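Local structure of putative immunoglobulin A1 protease (Bacteroides ovatus, 3N6Z) at residues Asp11-Val16 and Ile58-Ser63; Lys48-Met53 and Met69-Gln74. The protein is a putative immunoglobulin A1 protease and may therefore hydrolyse immunoglobulin A1. All coordinates share one frame; numbering follows the deposited sequence. Where two conformers were deposited one is given.

Both contacts lie at the N-terminal end of a single chain whose regular structure is mostly parallel strands, their centres about 13 Å apart and on the same side of the chain's centre. Their segments alternate in sequence: 11-16, 48-53, 58-63, 69-74. Strand 50-52 leads through helices 55-58 and 61-64 to strand 71-75, the two strands pair in contact 2, and the early loop 11-16 packs against the helical connection in contact 1. The two contacts touch directly, M61 CE lying 3.6 Å from F73 CD1. Contact 1 is a surface contact and contact 2 is partly buried; both lie at one end of a repetitive beta architecture consistent with a parallel beta-helix.

Contact 1 (Asp11-Val16 and Ile58-Ser63); sequences DSYTRV and IRNMRS
The side chains of Y13 and R62 cross at about a right angle, with the ring and guanidinium planes 68° apart. R62 approaches side-on, and both of its bonds fall on one phenolic oxygen: NE to Y13 OH is 2.5 Å, unusually short, and NH2 to Y13 OH is 2.8 Å, a more bent bond. That oxygen lies near the guanidinium plane, 11° out of it as seen from NE. Y13 OH in turn donates to R59 O at 2.5 Å, so the hydroxyl accepts from two nitrogens of R62 and gives its proton to one carbonyl.

The methyl of T14 touches two flat groups at once. CG2 stands over the centre of the Y13 ring, 3.7 Å above its plane, and also over one face of the R59 guanidinium, offset toward the rim. R59 carries its guanidinium there through a bend at chi3 (62°), and its NH2 makes a salt bridge to D86; R62 NH2 also bonds D86 O.

N60 uses both ends of its amide. OD1 accepts from T14 OG1 at 2.8 Å, while ND2 donates to V16 O at 3.0 Å, reaching that oxygen from above the carbonyl plane. A further bond from ND2 goes to L38 O. One water ties Y13 N, N60 OD1 and S63 OG together.

I58 to M61 forms a type I beta turn, leading into the short helix 61-64. The arrangement is thus an irregular N-terminal loop bound by side-chain and backbone groups to a turn and the start of a helix, at the end of a chain whose successive parallel strands suggest a beta-helix.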
# COMPACT_ATOMS: atom_id res chain seq x y z
N ASP A 11 23.87 -14.97 15.63
CA ASP A 11 23.63 -14.35 16.97
C ASP A 11 22.70 -13.13 16.83
O ASP A 11 22.87 -12.28 15.93
CB ASP A 11 24.97 -14.05 17.72
CG ASP A 11 25.80 -12.90 17.12
OD1 ASP A 11 25.24 -11.97 16.55
OD2 ASP A 11 27.03 -12.89 17.25
N SER A 12 21.67 -13.07 17.69
CA SER A 12 20.64 -12.00 17.61
C SER A 12 21.23 -10.62 17.89
O SER A 12 22.07 -10.47 18.78
CB SER A 12 19.48 -12.26 18.60
OG SER A 12 19.74 -11.87 19.94
N TYR A 13 20.76 -9.61 17.15
CA TYR A 13 21.02 -8.21 17.54
C TYR A 13 20.05 -7.64 18.54
O TYR A 13 20.26 -6.51 18.99
CB TYR A 13 21.09 -7.26 16.35
CG TYR A 13 19.80 -6.80 15.74
CD1 TYR A 13 19.07 -7.64 14.91
CD2 TYR A 13 19.34 -5.50 15.94
CE1 TYR A 13 17.93 -7.23 14.32
CE2 TYR A 13 18.19 -5.06 15.34
CZ TYR A 13 17.48 -5.92 14.56
OH TYR A 13 16.34 -5.43 13.97
N THR A 14 18.95 -8.37 18.80
CA THR A 14 17.92 -7.95 19.78
C THR A 14 18.07 -8.79 21.08
O THR A 14 18.94 -9.71 21.17
CB THR A 14 16.51 -8.17 19.21
OG1 THR A 14 16.26 -9.57 19.13
CG2 THR A 14 16.32 -7.58 17.77
N ARG A 15 17.23 -8.47 22.07
CA ARG A 15 17.23 -9.18 23.36
C ARG A 15 16.56 -10.56 23.33
O ARG A 15 16.60 -11.28 24.34
CB ARG A 15 16.61 -8.31 24.47
CG ARG A 15 15.11 -8.05 24.31
CD ARG A 15 14.61 -7.11 25.41
NE ARG A 15 13.21 -6.73 25.19
CZ ARG A 15 12.78 -5.76 24.37
NH1 ARG A 15 13.68 -5.03 23.68
NH2 ARG A 15 11.46 -5.51 24.26
N VAL A 16 15.94 -10.92 22.20
CA VAL A 16 15.32 -12.27 22.02
C VAL A 16 16.15 -12.98 20.97
O VAL A 16 16.28 -12.42 19.87
CB VAL A 16 13.84 -12.21 21.54
CG1 VAL A 16 13.37 -13.57 20.91
CG2 VAL A 16 12.93 -11.76 22.71
N ILE A 58 9.77 -9.43 15.68
CA ILE A 58 9.61 -8.79 14.40
C ILE A 58 10.90 -8.08 13.96
O ILE A 58 11.22 -8.03 12.76
CB ILE A 58 8.34 -7.86 14.33
CG1 ILE A 58 7.69 -7.95 12.95
CG2 ILE A 58 8.65 -6.44 14.70
CD1 ILE A 58 6.29 -7.33 12.90
N ARG A 59 11.67 -7.59 14.92
CA ARG A 59 12.97 -6.98 14.65
C ARG A 59 14.05 -8.00 14.28
O ARG A 59 15.09 -7.61 13.79
CB ARG A 59 13.40 -6.09 15.81
CG ARG A 59 12.50 -4.86 15.93
CD ARG A 59 12.58 -4.18 17.28
NE ARG A 59 13.93 -3.71 17.51
CZ ARG A 59 14.70 -4.12 18.53
NH1 ARG A 59 14.23 -4.91 19.50
NH2 ARG A 59 15.95 -3.68 18.60
N ASN A 60 13.79 -9.28 14.44
CA ASN A 60 14.71 -10.34 14.01
C ASN A 60 14.51 -10.76 12.56
O ASN A 60 15.32 -11.52 12.03
CB ASN A 60 14.67 -11.58 14.94
CG ASN A 60 15.19 -11.28 16.34
OD1 ASN A 60 16.07 -10.42 16.51
ND2 ASN A 60 14.65 -11.99 17.34
N MSE A 61 13.44 -10.28 11.90
CA MSE A 61 13.19 -10.67 10.51
C MSE A 61 14.42 -10.40 9.64
O MSE A 61 14.78 -11.22 8.80
CB MSE A 61 11.99 -9.95 9.92
CG MSE A 61 10.67 -10.31 10.57
SE MSE A 61 9.19 -9.29 9.86
CE MSE A 61 9.21 -10.05 8.05
N ARG A 62 15.01 -9.22 9.79
CA ARG A 62 16.13 -8.84 8.92
C ARG A 62 17.30 -9.80 9.01
O ARG A 62 18.05 -10.00 8.04
CB ARG A 62 16.58 -7.43 9.24
CG ARG A 62 17.07 -7.22 10.64
CD ARG A 62 17.68 -5.82 10.61
NE ARG A 62 17.26 -4.94 11.66
CZ ARG A 62 17.14 -3.60 11.57
NH1 ARG A 62 17.28 -2.89 10.40
NH2 ARG A 62 16.80 -2.96 12.67
N SER A 63 17.46 -10.45 10.17
CA SER A 63 18.60 -11.32 10.45
C SER A 63 18.49 -12.68 9.75
O SER A 63 19.46 -13.39 9.66
CB SER A 63 18.73 -11.52 11.96
OG SER A 63 18.70 -10.26 12.65
O HOH W 1 18.65 -10.73 15.25

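Contact 2 (Lys48-Met53 and Met69-Gln74)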
# COMPACT_ATOMS: atom_id res chain seq x y z
N LYS A 48 6.99 -24.39 7.69
CA LYS A 48 7.41 -23.94 9.03
C LYS A 48 7.79 -22.44 8.97
O LYS A 48 8.96 -22.08 9.08
CB LYS A 48 8.55 -24.78 9.57
CG LYS A 48 8.29 -26.29 9.56
CD LYS A 48 9.45 -27.09 10.18
CE LYS A 48 9.22 -27.35 11.62
NZ LYS A 48 10.34 -28.16 12.23
N PRO A 49 6.79 -21.56 8.78
CA PRO A 49 7.13 -20.13 8.73
C PRO A 49 7.69 -19.66 10.07
O PRO A 49 7.34 -20.20 11.11
CB PRO A 49 5.79 -19.45 8.42
CG PRO A 49 4.77 -20.47 8.87
CD PRO A 49 5.35 -21.79 8.57
N TYR A 50 8.60 -18.70 10.04
CA TYR A 50 9.04 -18.07 11.27
C TYR A 50 7.84 -17.36 11.93
O TYR A 50 7.21 -16.48 11.33
CB TYR A 50 10.13 -17.06 11.00
CG TYR A 50 11.48 -17.64 10.63
CD1 TYR A 50 12.14 -18.55 11.46
CD2 TYR A 50 12.14 -17.24 9.46
CE1 TYR A 50 13.41 -19.01 11.14
CE2 TYR A 50 13.40 -17.71 9.14
CZ TYR A 50 14.03 -18.59 9.97
OH TYR A 50 15.28 -19.05 9.67
N MSE A 51 7.54 -17.77 13.16
CA MSE A 51 6.36 -17.33 13.89
C MSE A 51 6.74 -16.19 14.85
O MSE A 51 7.65 -16.37 15.69
CB MSE A 51 5.73 -18.52 14.64
CG MSE A 51 4.39 -18.23 15.26
SE MSE A 51 2.98 -17.89 14.01
CE MSE A 51 2.73 -19.72 13.41
N ILE A 52 6.05 -15.05 14.68
CA ILE A 52 6.38 -13.80 15.34
C ILE A 52 5.31 -13.49 16.39
O ILE A 52 4.13 -13.35 16.06
CB ILE A 52 6.46 -12.67 14.32
CG1 ILE A 52 7.57 -12.94 13.30
CG2 ILE A 52 6.61 -11.28 15.00
CD1 ILE A 52 7.35 -12.17 11.97
N MSE A 53 5.75 -13.35 17.65
CA MSE A 53 4.83 -13.14 18.79
C MSE A 53 4.94 -11.80 19.47
O MSE A 53 4.10 -11.46 20.29
CB MSE A 53 5.04 -14.24 19.83
CG MSE A 53 4.83 -15.68 19.30
SE MSE A 53 3.04 -16.00 18.74
CE MSE A 53 2.13 -15.92 20.44
N MSE A 69 16.77 -17.41 -1.65
CA MSE A 69 15.40 -17.96 -1.63
C MSE A 69 14.45 -17.11 -0.79
O MSE A 69 14.89 -16.44 0.15
CB MSE A 69 15.38 -19.39 -1.10
CG MSE A 69 16.40 -19.71 -0.05
SE MSE A 69 15.95 -21.47 0.57
CE MSE A 69 17.61 -22.37 0.13
N LYS A 70 13.15 -17.22 -1.09
CA LYS A 70 12.07 -16.60 -0.35
C LYS A 70 11.99 -17.16 1.05
O LYS A 70 12.12 -18.36 1.23
CB LYS A 70 10.76 -16.84 -1.10
CG LYS A 70 9.56 -16.15 -0.49
CD LYS A 70 8.41 -16.00 -1.42
CE LYS A 70 7.84 -17.34 -1.73
NZ LYS A 70 6.71 -17.23 -2.74
N VAL A 71 11.83 -16.27 2.02
CA VAL A 71 11.71 -16.65 3.42
C VAL A 71 10.29 -16.29 3.90
O VAL A 71 9.73 -15.24 3.56
CB VAL A 71 12.83 -15.99 4.29
CG1 VAL A 71 12.63 -16.30 5.79
CG2 VAL A 71 14.19 -16.45 3.80
N TYR A 72 9.71 -17.21 4.67
CA TYR A 72 8.31 -17.20 5.10
C TYR A 72 8.22 -16.80 6.58
O TYR A 72 8.91 -17.37 7.44
CB TYR A 72 7.65 -18.57 4.94
CG TYR A 72 7.45 -19.02 3.51
CD1 TYR A 72 8.53 -19.34 2.68
CD2 TYR A 72 6.18 -19.09 2.98
CE1 TYR A 72 8.33 -19.76 1.38
CE2 TYR A 72 5.98 -19.51 1.68
CZ TYR A 72 7.04 -19.81 0.87
OH TYR A 72 6.81 -20.25 -0.44
N PHE A 73 7.29 -15.89 6.85
CA PHE A 73 7.01 -15.35 8.17
C PHE A 73 5.51 -15.36 8.40
O PHE A 73 4.71 -15.12 7.47
CB PHE A 73 7.49 -13.91 8.31
CG PHE A 73 8.96 -13.70 8.07
CD1 PHE A 73 9.44 -13.42 6.80
CD2 PHE A 73 9.87 -13.79 9.12
CE1 PHE A 73 10.77 -13.18 6.58
CE2 PHE A 73 11.21 -13.56 8.89
CZ PHE A 73 11.66 -13.26 7.63
N GLN A 74 5.13 -15.49 9.66
CA GLN A 74 3.72 -15.43 10.07
C GLN A 74 3.60 -14.75 11.43
O GLN A 74 4.42 -14.99 12.31
CB GLN A 74 3.14 -16.83 10.11
CG GLN A 74 1.63 -16.87 10.27
CD GLN A 74 1.05 -18.24 9.96
OE1 GLN A 74 1.43 -18.90 8.95
NE2 GLN A 74 0.13 -18.68 10.79
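Strands 50-52 and 71-74 run parallel, 4.8 Å apart at closest approach with 30° between their directions. Three backbone hydrogen bonds join them, Y50 N to Y72 O, Q74 N to Y50 O (2.8 Å) and I52 N to Q74 O. The bridges pair Y50 with F73 and M51 with Q74.

On the face of Y50 and F73, the two rings are oblique, with planes at 39° and centroids 5.8 Å apart. Y50 CB packs against F73 CD2, while V71 CG1 meets the edge of the Y50 ring at CE2, 3.7 Å away. I52 CD1 reaches F73 CB, and M61 and V64 of helix 61-64 also pack against F73. The ring of F39 stacks on Y50.

M51 and Q74, on the other face, lie side by side and point the same way. Q74 sets CG anti to its N (chi1 -169°) and extends onward, whereas M51, in one of its two conformers, bends at chi2 and chi3, bringing CE within 3.8 Å of Q74 NE2. P49 CG flanks Q74 OE1.

Strand 71-75 also pairs in parallel with 100-105, continuing the strand-by-strand ladder consistent with a parallel beta-helix.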